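PDB 5F06: glutathione S-transferase family protein from Populus trichocarpa, which probably catalyses the conjugation of glutathione to electrophilic compounds such as organic halides, a detoxification reaction. Local coordinates for residues Pro8-Thr13 and Gly51-Leu56; Ser14-Cys19 and Arg67-Tyr72; Val98-Glu103 and Ser163-His168. One frame throughout, in Å; residues are numbered along the deposited sequence. Where two conformers were deposited one is given.

Contact 1 (Pro8-Thr13 and Gly51-Leu56). With GSH (glutathione), chain C; SO4 (sulfate ion), chain D.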
loop_
_atom_site.group_PDB
_atom_site.type_symbol
_atom_site.label_atom_id
_atom_site.label_comp_id
_atom_site.label_asym_id
_atom_site.label_seq_id
_atom_site.Cartn_x
_atom_site.Cartn_y
_atom_site.Cartn_z
ATOM N N PRO A 8 -8.416 -12.864 16.661
ATOM C CA PRO A 8 -9.401 -13.262 15.641
ATOM C C PRO A 8 -10.363 -12.153 15.204
ATOM O O PRO A 8 -10.792 -12.136 14.049
ATOM C CB PRO A 8 -10.180 -14.387 16.331
ATOM C CG PRO A 8 -9.228 -14.963 17.308
ATOM C CD PRO A 8 -8.373 -13.822 17.782
ATOM N N MET A 9 -10.695 -11.243 16.115
ATOM C CA MET A 9 -11.731 -10.249 15.853
ATOM C C MET A 9 -11.223 -9.027 15.075
ATOM O O MET A 9 -12.022 -8.248 14.560
ATOM C CB MET A 9 -12.359 -9.797 17.176
ATOM C CG MET A 9 -13.586 -8.916 17.011
ATOM S SD MET A 9 -14.618 -8.848 18.489
ATOM C CE MET A 9 -15.436 -10.439 18.390
ATOM N N SER A 10 -9.909 -8.860 14.973
ATOM C CA SER A 10 -9.363 -7.679 14.312
ATOM C C SER A 10 -9.277 -7.869 12.801
ATOM O O SER A 10 -8.960 -8.954 12.306
ATOM C CB SER A 10 -7.980 -7.323 14.871
ATOM O OG SER A 10 -6.965 -8.141 14.328
ATOM N N THR A 11 -9.573 -6.794 12.080
ATOM C CA THR A 11 -9.556 -6.794 10.622
ATOM C C THR A 11 -8.191 -7.164 10.072
ATOM O O THR A 11 -8.081 -7.887 9.085
ATOM C CB THR A 11 -9.931 -5.419 10.065
ATOM O OG1 THR A 11 -9.072 -4.421 10.638
ATOM C CG2 THR A 11 -11.372 -5.088 10.390
ATOM N N CYS A 12 -7.155 -6.638 10.713
ATOM C CA CYS A 12 -5.790 -6.805 10.244
ATOM C C CYS A 12 -5.305 -8.247 10.409
ATOM O O CYS A 12 -4.609 -8.773 9.542
ATOM C CB CYS A 12 -4.877 -5.836 10.990
ATOM S SG CYS A 12 -5.447 -4.120 10.902
ATOM N N THR A 13 -5.678 -8.892 11.511
ATOM C CA THR A 13 -5.346 -10.303 11.698
ATOM C C THR A 13 -6.162 -11.166 10.749
ATOM O O THR A 13 -5.637 -12.109 10.148
ATOM C CB THR A 13 -5.600 -10.778 13.140
ATOM O OG1 THR A 13 -4.922 -9.913 14.057
ATOM C CG2 THR A 13 -5.098 -12.208 13.336
ATOM N N GLY A 51 3.854 -1.035 16.945
ATOM C CA GLY A 51 2.987 -1.443 18.035
ATOM C C GLY A 51 1.557 -1.734 17.621
ATOM O O GLY A 51 0.611 -1.381 18.330
ATOM N N GLN A 52 1.397 -2.392 16.479
ATOM C CA GLN A 52 0.085 -2.842 16.035
ATOM C C GLN A 52 0.143 -4.281 15.536
ATOM O O GLN A 52 1.196 -4.772 15.110
ATOM C CB GLN A 52 -0.459 -1.925 14.939
ATOM C CG GLN A 52 -0.906 -0.570 15.452
ATOM C CD GLN A 52 -1.762 0.173 14.455
ATOM O OE1 GLN A 52 -1.367 0.375 13.305
ATOM N NE2 GLN A 52 -2.952 0.574 14.883
ATOM N N ILE A 53 -0.998 -4.953 15.605
ATOM C CA ILE A 53 -1.103 -6.335 15.166
ATOM C C ILE A 53 -1.565 -6.357 13.711
ATOM O O ILE A 53 -2.270 -5.451 13.275
ATOM C CB ILE A 53 -2.073 -7.148 16.064
ATOM C CG1 ILE A 53 -3.461 -6.495 16.128
ATOM C CG2 ILE A 53 -1.484 -7.292 17.459
ATOM C CD1 ILE A 53 -4.520 -7.378 16.803
ATOM N N PRO A 54 -1.194 -7.405 12.959
ATOM C CA PRO A 54 -0.490 -8.604 13.408
ATOM C C PRO A 54 1.014 -8.570 13.178
ATOM O O PRO A 54 1.531 -7.673 12.516
ATOM C CB PRO A 54 -1.123 -9.694 12.550
ATOM C CG PRO A 54 -1.325 -9.014 11.245
ATOM C CD PRO A 54 -1.675 -7.569 11.575
ATOM N N ALA A 55 1.692 -9.557 13.749
ATOM C CA ALA A 55 3.065 -9.868 13.402
ATOM C C ALA A 55 3.157 -11.357 13.101
ATOM O O ALA A 55 2.302 -12.140 13.527
ATOM C CB ALA A 55 4.008 -9.491 14.522
ATOM N N LEU A 56 4.193 -11.739 12.363
ATOM C CA LEU A 56 4.448 -13.136 12.040
ATOM C C LEU A 56 5.867 -13.522 12.431
ATOM O O LEU A 56 6.819 -12.836 12.066
ATOM C CB LEU A 56 4.241 -13.396 10.547
ATOM C CG LEU A 56 4.403 -14.851 10.091
ATOM C CD1 LEU A 56 3.162 -15.655 10.413
ATOM C CD2 LEU A 56 4.706 -14.925 8.609
HETATM N N1 GSH C . -1.090 -1.243 8.218
HETATM C CA1 GSH C . -1.250 -2.138 9.318
HETATM C C1 GSH C . -1.499 -3.540 8.803
HETATM O O11 GSH C . -2.176 -3.714 7.758
HETATM O O12 GSH C . -1.035 -4.529 9.421
HETATM C CB1 GSH C . -2.406 -1.686 10.191
HETATM C CG1 GSH C . -2.383 -2.482 11.487
HETATM C CD1 GSH C . -3.559 -2.130 12.388
HETATM O OE1 GSH C . -4.300 -1.197 12.115
HETATM N N2 GSH C . -3.781 -2.926 13.558
HETATM C CA2 GSH C . -4.864 -2.664 14.454
HETATM C C2 GSH C . -4.317 -2.501 15.870
HETATM O O2 GSH C . -3.305 -3.086 16.200
HETATM C CB2 GSH C . -5.805 -3.848 14.463
HETATM S SG2 GSH C . -6.746 -3.939 12.956
HETATM N N3 GSH C . -5.003 -1.665 16.821
HETATM C CA3 GSH C . -4.487 -1.526 18.172
HETATM C C3 GSH C . -3.965 -0.113 18.416
HETATM O O31 GSH C . -3.891 0.332 19.595
HETATM O O32 GSH C . -3.608 0.608 17.448
HETATM S S SO4 D . -10.791 -3.149 13.723
HETATM O O1 SO4 D . -12.095 -3.059 14.382
HETATM O O2 SO4 D . -10.926 -2.748 12.326
HETATM O O3 SO4 D . -9.838 -2.268 14.392
HETATM O O4 SO4 D . -10.311 -4.526 13.794
#
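Cys12, in the first turn of helix 11-22, faces Ile53 and Pro54, which are joined by a cis peptide bond. Its CB lies 3.5 Å from Ile53 O and packs on Pro54 CD at 3.7 Å. The side chain of Ile53 reaches back toward this helix start. At CB, a chi1 of 56° sets CG1 between the backbone N and the carbonyl carbon. CG1 then passes the bound glutathione, 3.4 Å from its O2. The chain runs on extended to CD1, which lies 3.6 Å from Ser10 OG and 3.8 Å from Thr13 OG1. Those two hydroxyls already hold each other: Thr13 OG1 donates to Ser10 OG, which also caps the helix by accepting from Thr13 N at 3.2 Å, with an N-H...O angle of 153°. The methyl group thus lies over hydroxyls bonded to each other and to the Ala7 backbone.

The backbone of Ile53 grips glutathione from both of its polar atoms, its N giving to GSH O2 and its O accepting from GSH N2, each at 3.0 Å. At the helix start a sulfate, probably from the crystallisation liquor, accepts from Thr11 N. Gln52 NE2 binds the carboxylate atom O32 of glutathione, and Gln52 OE1 is hydrogen-bonded to Arg106 of the second subunit. Cys12 is where this protein links glutathione covalently, whereas the cis-proline loop facing the helix start is characteristic of the thioredoxin fold.

Contact 2 (Ser14-Cys19 and Arg67-Tyr72)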
loop_
_atom_site.group_PDB
_atom_site.type_symbol
_atom_site.label_atom_id
_atom_site.label_comp_id
_atom_site.label_asym_id
_atom_site.label_seq_id
_atom_site.Cartn_x
_atom_site.Cartn_y
_atom_site.Cartn_z
ATOM N N SER A 14 -7.446 -10.842 10.608
ATOM C CA SER A 14 -8.344 -11.623 9.762
ATOM C C SER A 14 -7.886 -11.635 8.309
ATOM O O SER A 14 -8.110 -12.610 7.595
ATOM C CB SER A 14 -9.771 -11.083 9.847
ATOM O OG SER A 14 -10.345 -11.353 11.114
ATOM N N ARG A 15 -7.253 -10.551 7.872
ATOM C CA ARG A 15 -6.746 -10.479 6.507
ATOM C C ARG A 15 -5.713 -11.582 6.273
ATOM O O ARG A 15 -5.699 -12.217 5.217
ATOM C CB ARG A 15 -6.138 -9.101 6.222
ATOM C CG ARG A 15 -5.832 -8.867 4.755
ATOM C CD ARG A 15 -5.439 -7.426 4.447
ATOM N NE ARG A 15 -6.532 -6.484 4.697
ATOM C CZ ARG A 15 -6.582 -5.614 5.705
ATOM N NH1 ARG A 15 -5.592 -5.522 6.588
ATOM N NH2 ARG A 15 -7.633 -4.816 5.824
ATOM N N VAL A 16 -4.862 -11.823 7.266
ATOM C CA VAL A 16 -3.871 -12.891 7.163
ATOM C C VAL A 16 -4.535 -14.259 7.313
ATOM O O VAL A 16 -4.249 -15.187 6.548
ATOM C CB VAL A 16 -2.761 -12.738 8.227
ATOM C CG1 VAL A 16 -1.729 -13.853 8.095
ATOM C CG2 VAL A 16 -2.088 -11.385 8.107
ATOM N N LEU A 17 -5.427 -14.382 8.293
ATOM C CA LEU A 17 -6.065 -15.662 8.566
ATOM C C LEU A 17 -6.735 -16.239 7.323
ATOM O O LEU A 17 -6.588 -17.424 7.032
ATOM C CB LEU A 17 -7.085 -15.522 9.693
ATOM C CG LEU A 17 -6.493 -15.358 11.094
ATOM C CD1 LEU A 17 -7.583 -15.054 12.091
ATOM C CD2 LEU A 17 -5.730 -16.610 11.512
ATOM N N THR A 18 -7.458 -15.410 6.577
ATOM C CA THR A 18 -8.152 -15.909 5.398
ATOM C C THR A 18 -7.139 -16.334 4.334
ATOM O O THR A 18 -7.350 -17.327 3.633
ATOM C CB THR A 18 -9.140 -14.864 4.822
ATOM O OG1 THR A 18 -9.845 -15.431 3.709
ATOM C CG2 THR A 18 -8.421 -13.604 4.382
ATOM N N CYS A 19 -6.029 -15.606 4.230
ATOM C CA CYS A 19 -4.965 -15.982 3.302
ATOM C C CYS A 19 -4.370 -17.341 3.678
ATOM O O CYS A 19 -4.181 -18.202 2.816
ATOM C CB CYS A 19 -3.863 -14.919 3.271
ATOM S SG CYS A 19 -2.474 -15.324 2.158
ATOM N N ARG A 67 -0.468 -7.042 4.869
ATOM C CA ARG A 67 -0.381 -7.324 3.440
ATOM C C ARG A 67 1.036 -7.735 3.019
ATOM O O ARG A 67 1.227 -8.323 1.951
ATOM C CB ARG A 67 -0.846 -6.111 2.638
ATOM C CG ARG A 67 -2.286 -5.668 2.945
ATOM C CD ARG A 67 -2.549 -4.271 2.401
ATOM N NE ARG A 67 -3.882 -3.758 2.722
ATOM C CZ ARG A 67 -4.239 -3.276 3.909
ATOM N NH1 ARG A 67 -3.373 -3.248 4.916
ATOM N NH2 ARG A 67 -5.474 -2.826 4.093
ATOM N N ALA A 68 2.028 -7.422 3.846
ATOM C CA ALA A 68 3.371 -7.963 3.632
ATOM C C ALA A 68 3.360 -9.447 3.987
ATOM O O ALA A 68 3.987 -10.276 3.319
ATOM C CB ALA A 68 4.404 -7.217 4.464
ATOM N N ILE A 69 2.622 -9.778 5.038
ATOM C CA ILE A 69 2.546 -11.153 5.505
ATOM C C ILE A 69 1.788 -12.014 4.497
ATOM O O ILE A 69 2.208 -13.121 4.178
ATOM C CB ILE A 69 1.867 -11.237 6.888
ATOM C CG1 ILE A 69 2.729 -10.531 7.938
ATOM C CG2 ILE A 69 1.658 -12.686 7.288
ATOM C CD1 ILE A 69 2.029 -10.284 9.271
ATOM N N THR A 70 0.674 -11.509 3.987
ATOM C CA THR A 70 -0.092 -12.256 2.992
ATOM C C THR A 70 0.715 -12.447 1.709
ATOM O O THR A 70 0.709 -13.528 1.122
ATOM C CB THR A 70 -1.419 -11.565 2.644
ATOM O OG1 THR A 70 -1.171 -10.222 2.207
ATOM C CG2 THR A 70 -2.360 -11.555 3.852
ATOM N N SER A 71 1.400 -11.391 1.280
ATOM C CA SER A 71 2.212 -11.435 0.070
ATOM C C SER A 71 3.336 -12.463 0.220
ATOM O O SER A 71 3.613 -13.243 -0.694
ATOM C CB SER A 71 2.787 -10.045 -0.237
ATOM O OG SER A 71 3.526 -10.036 -1.445
ATOM N N TYR A 72 3.976 -12.460 1.382
ATOM C CA TYR A 72 5.009 -13.440 1.692
ATOM C C TYR A 72 4.468 -14.864 1.599
ATOM O O TYR A 72 5.029 -15.712 0.902
ATOM C CB TYR A 72 5.572 -13.185 3.090
ATOM C CG TYR A 72 6.566 -14.222 3.521
ATOM C CD1 TYR A 72 7.792 -14.337 2.878
ATOM C CD2 TYR A 72 6.289 -15.089 4.568
ATOM C CE1 TYR A 72 8.712 -15.282 3.262
ATOM C CE2 TYR A 72 7.209 -16.046 4.962
ATOM C CZ TYR A 72 8.418 -16.135 4.304
ATOM O OH TYR A 72 9.349 -17.077 4.682
#
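Arg15 and Arg67 lay their guanidinium groups one on the other where helix 11-22 and helix 66-76 run side by side, the two nearly parallel helices of the thioredoxin-like domain. Over these segments the axes are 9.1 Å apart and inclined by only 10°.

The stack comes first. The group centres are 3.8 Å apart with planes 23° from parallel, and Arg67 NH2 sits over the middle of the Arg15 group. Arg15 leaves its helix with CG anti to the backbone N (chi1 -169°) and then bends at chi3, while Arg67 comes across extended. Polar partners pin both: Arg15 NH1 bonds Ser66 OG and its NE bonds His168 O, whereas Arg67 NE is salt-bridged to Glu103. Both arginines also touch glutathione, whose negative charge probably eases the pairing of like charges.

Apolar packing fills the space between the helices. Val16 and Ile69 meet nearly at right angles, CG1 to CG2 at 3.7 Å. Thr70 turns its hydroxyl to His168 NE2 and its methyl to the neighbouring helix: CG2 rests on the backbone there, 3.7 Å from Arg15 O and 3.9 Å from Val16 CA, with Cys19 CB also 3.7 Å from that methyl carbon.

Contact 3 (Val98-Glu103 and Ser163-His168)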
loop_
_atom_site.group_PDB
_atom_site.type_symbol
_atom_site.label_atom_id
_atom_site.label_comp_id
_atom_site.label_asym_id
_atom_site.label_seq_id
_atom_site.Cartn_x
_atom_site.Cartn_y
_atom_site.Cartn_z
ATOM N N VAL A 98 -1.690 -4.514 -9.580
ATOM C CA VAL A 98 -2.390 -3.253 -9.780
ATOM C C VAL A 98 -3.487 -3.093 -8.734
ATOM O O VAL A 98 -3.554 -2.075 -8.044
ATOM C CB VAL A 98 -2.999 -3.158 -11.195
ATOM C CG1 VAL A 98 -3.907 -1.942 -11.323
ATOM C CG2 VAL A 98 -1.893 -3.101 -12.244
ATOM N N TRP A 99 -4.327 -4.112 -8.593
ATOM C CA TRP A 99 -5.517 -3.972 -7.776
ATOM C C TRP A 99 -5.260 -4.198 -6.287
ATOM O O TRP A 99 -6.066 -3.756 -5.469
ATOM C CB TRP A 99 -6.610 -4.902 -8.309
ATOM C CG TRP A 99 -7.113 -4.371 -9.614
ATOM C CD1 TRP A 99 -6.680 -4.717 -10.861
ATOM C CD2 TRP A 99 -8.104 -3.352 -9.802
ATOM N NE1 TRP A 99 -7.349 -3.986 -11.813
ATOM C CE2 TRP A 99 -8.229 -3.145 -11.190
ATOM C CE3 TRP A 99 -8.902 -2.604 -8.932
ATOM C CZ2 TRP A 99 -9.125 -2.223 -11.727
ATOM C CZ3 TRP A 99 -9.787 -1.687 -9.468
ATOM C CH2 TRP A 99 -9.891 -1.502 -10.851
ATOM N N THR A 100 -4.140 -4.823 -5.922
ATOM C CA THR A 100 -3.739 -4.820 -4.511
ATOM C C THR A 100 -3.273 -3.421 -4.132
ATOM O O THR A 100 -3.473 -2.986 -2.996
ATOM C CB THR A 100 -2.616 -5.836 -4.166
ATOM O OG1 THR A 100 -1.450 -5.596 -4.964
ATOM C CG2 THR A 100 -3.094 -7.272 -4.364
ATOM N N GLU A 101 -2.662 -2.712 -5.079
ATOM C CA GLU A 101 -2.226 -1.347 -4.819
ATOM C C GLU A 101 -3.432 -0.421 -4.757
ATOM O O GLU A 101 -3.436 0.530 -3.990
ATOM C CB GLU A 101 -1.240 -0.858 -5.879
ATOM C CG GLU A 101 0.161 -1.405 -5.703
ATOM C CD GLU A 101 0.778 -0.999 -4.376
ATOM O OE1 GLU A 101 0.678 0.192 -4.012
ATOM O OE2 GLU A 101 1.353 -1.874 -3.694
ATOM N N VAL A 102 -4.455 -0.710 -5.555
ATOM C CA VAL A 102 -5.695 0.054 -5.502
ATOM C C VAL A 102 -6.326 -0.085 -4.119
ATOM O O VAL A 102 -6.803 0.891 -3.546
ATOM C CB VAL A 102 -6.693 -0.400 -6.592
ATOM C CG1 VAL A 102 -8.095 0.162 -6.337
ATOM C CG2 VAL A 102 -6.196 0.022 -7.962
ATOM N N GLU A 103 -6.319 -1.300 -3.580
ATOM C CA GLU A 103 -6.869 -1.534 -2.248
ATOM C C GLU A 103 -6.097 -0.751 -1.189
ATOM O O GLU A 103 -6.692 -0.160 -0.283
ATOM C CB GLU A 103 -6.858 -3.027 -1.916
ATOM C CG GLU A 103 -7.620 -3.395 -0.635
ATOM C CD GLU A 103 -6.784 -3.268 0.629
ATOM O OE1 GLU A 103 -5.550 -3.467 0.555
ATOM O OE2 GLU A 103 -7.362 -2.978 1.701
ATOM N N SER A 163 -8.379 -13.402 -6.510
ATOM C CA SER A 163 -6.963 -13.165 -6.237
ATOM C C SER A 163 -6.728 -12.451 -4.907
ATOM O O SER A 163 -7.670 -12.111 -4.190
ATOM C CB SER A 163 -6.337 -12.346 -7.365
ATOM O OG SER A 163 -6.587 -10.964 -7.185
ATOM N N LEU A 164 -5.457 -12.233 -4.593
ATOM C CA LEU A 164 -5.062 -11.524 -3.381
ATOM C C LEU A 164 -5.680 -10.127 -3.326
ATOM O O LEU A 164 -5.954 -9.603 -2.244
ATOM C CB LEU A 164 -3.536 -11.429 -3.303
ATOM C CG LEU A 164 -2.969 -10.903 -1.985
ATOM C CD1 LEU A 164 -3.214 -11.892 -0.849
ATOM C CD2 LEU A 164 -1.484 -10.612 -2.146
ATOM N N ALA A 165 -5.901 -9.531 -4.497
ATOM C CA ALA A 165 -6.524 -8.214 -4.593
ATOM C C ALA A 165 -7.896 -8.202 -3.929
ATOM O O ALA A 165 -8.180 -7.337 -3.103
ATOM C CB ALA A 165 -6.636 -7.780 -6.052
ATOM N N ASP A 166 -8.746 -9.159 -4.292
ATOM C CA ASP A 166 -10.073 -9.255 -3.694
ATOM C C ASP A 166 -9.971 -9.561 -2.203
ATOM O O ASP A 166 -10.638 -8.931 -1.381
ATOM C CB ASP A 166 -10.901 -10.332 -4.390
ATOM C CG ASP A 166 -10.842 -10.226 -5.897
ATOM O OD1 ASP A 166 -11.619 -9.434 -6.476
ATOM O OD2 ASP A 166 -10.010 -10.941 -6.498
ATOM N N LEU A 167 -9.126 -10.534 -1.872
ATOM C CA LEU A 167 -8.964 -11.003 -0.500
ATOM C C LEU A 167 -8.705 -9.864 0.479
ATOM O O LEU A 167 -9.284 -9.828 1.572
ATOM C CB LEU A 167 -7.820 -12.020 -0.427
ATOM C CG LEU A 167 -7.582 -12.679 0.938
ATOM C CD1 LEU A 167 -7.075 -14.099 0.759
ATOM C CD2 LEU A 167 -6.610 -11.878 1.811
ATOM N N HIS A 168 -7.838 -8.932 0.095
ATOM C CA HIS A 168 -7.459 -7.857 1.000
ATOM C C HIS A 168 -8.646 -6.984 1.401
ATOM O O HIS A 168 -8.580 -6.291 2.412
ATOM C CB HIS A 168 -6.359 -6.993 0.379
ATOM C CG HIS A 168 -5.008 -7.628 0.424
ATOM N ND1 HIS A 168 -3.909 -7.088 -0.206
ATOM C CD2 HIS A 168 -4.578 -8.762 1.030
ATOM C CE1 HIS A 168 -2.859 -7.863 0.005
ATOM N NE2 HIS A 168 -3.237 -8.884 0.752
HETATM O O HOH W 1 -3.743 -4.567 -1.010
#
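Thr100 and Ala165 bring their backbones within 4.4 Å, CA to CA, so the long helix 90-120 and the short helix 164-167 pack directly against each other. Ala165 and the slim methyl of Thr100 allow it: Thr100 CG2 lies 3.6 Å from Ala165 CA, and Trp99 contributes only its CB, 3.7 Å from Ala165 CB.

The short helix begins with a capping box. Ser163 OG accepts from Ala165 N, and Ser163 N gives to Asp166 OD2, reaching its anti lone pair, at 3.0 Å. This Ser-x-x-Asp N-capping box is long recognised in the helical domain of glutathione transferases.

Farther along both segments, Glu103 and His168 cross at about a right angle, carboxylate and ring planes 68° apart. Glu103 OE1 is 3.6 Å from His168 CB and also pairs with Arg67 NE in a salt bridge. A water at the imidazole's edge, in its plane, donates to Thr100 O and Glu103 OE1, each at 2.6 Å, and lies 2.7 Å from His168 ND1, while NE2 bonds Thr70 OG1. With an alanine at Glu103, Arg67 would probably lose its salt-bridge mate and the water one acceptor. The Trp99 side chain packs on Phe50 of the second subunit.

How the contacts relate
From the N terminus, the chain leaves strand 2-6 and starts helix 11-22; contact 1 closes the first loop by bringing the loop that leads into strand 55-58 back to that helix start. Contact 2 opens further along the same helix, inside this loop, and closes beyond it on helix 66-76, so the two cross, and Pro54 CG packs on Val16 CG2 where they touch. Both lie in the thioredoxin-like domain. Contact 3 follows in series, closing 59 residues of the helical domain. It stays clear of contact 1, with centres about 18 Å apart, but meets contact 2 through Arg67-Glu103 and Thr70-His168, which tie the two domains together.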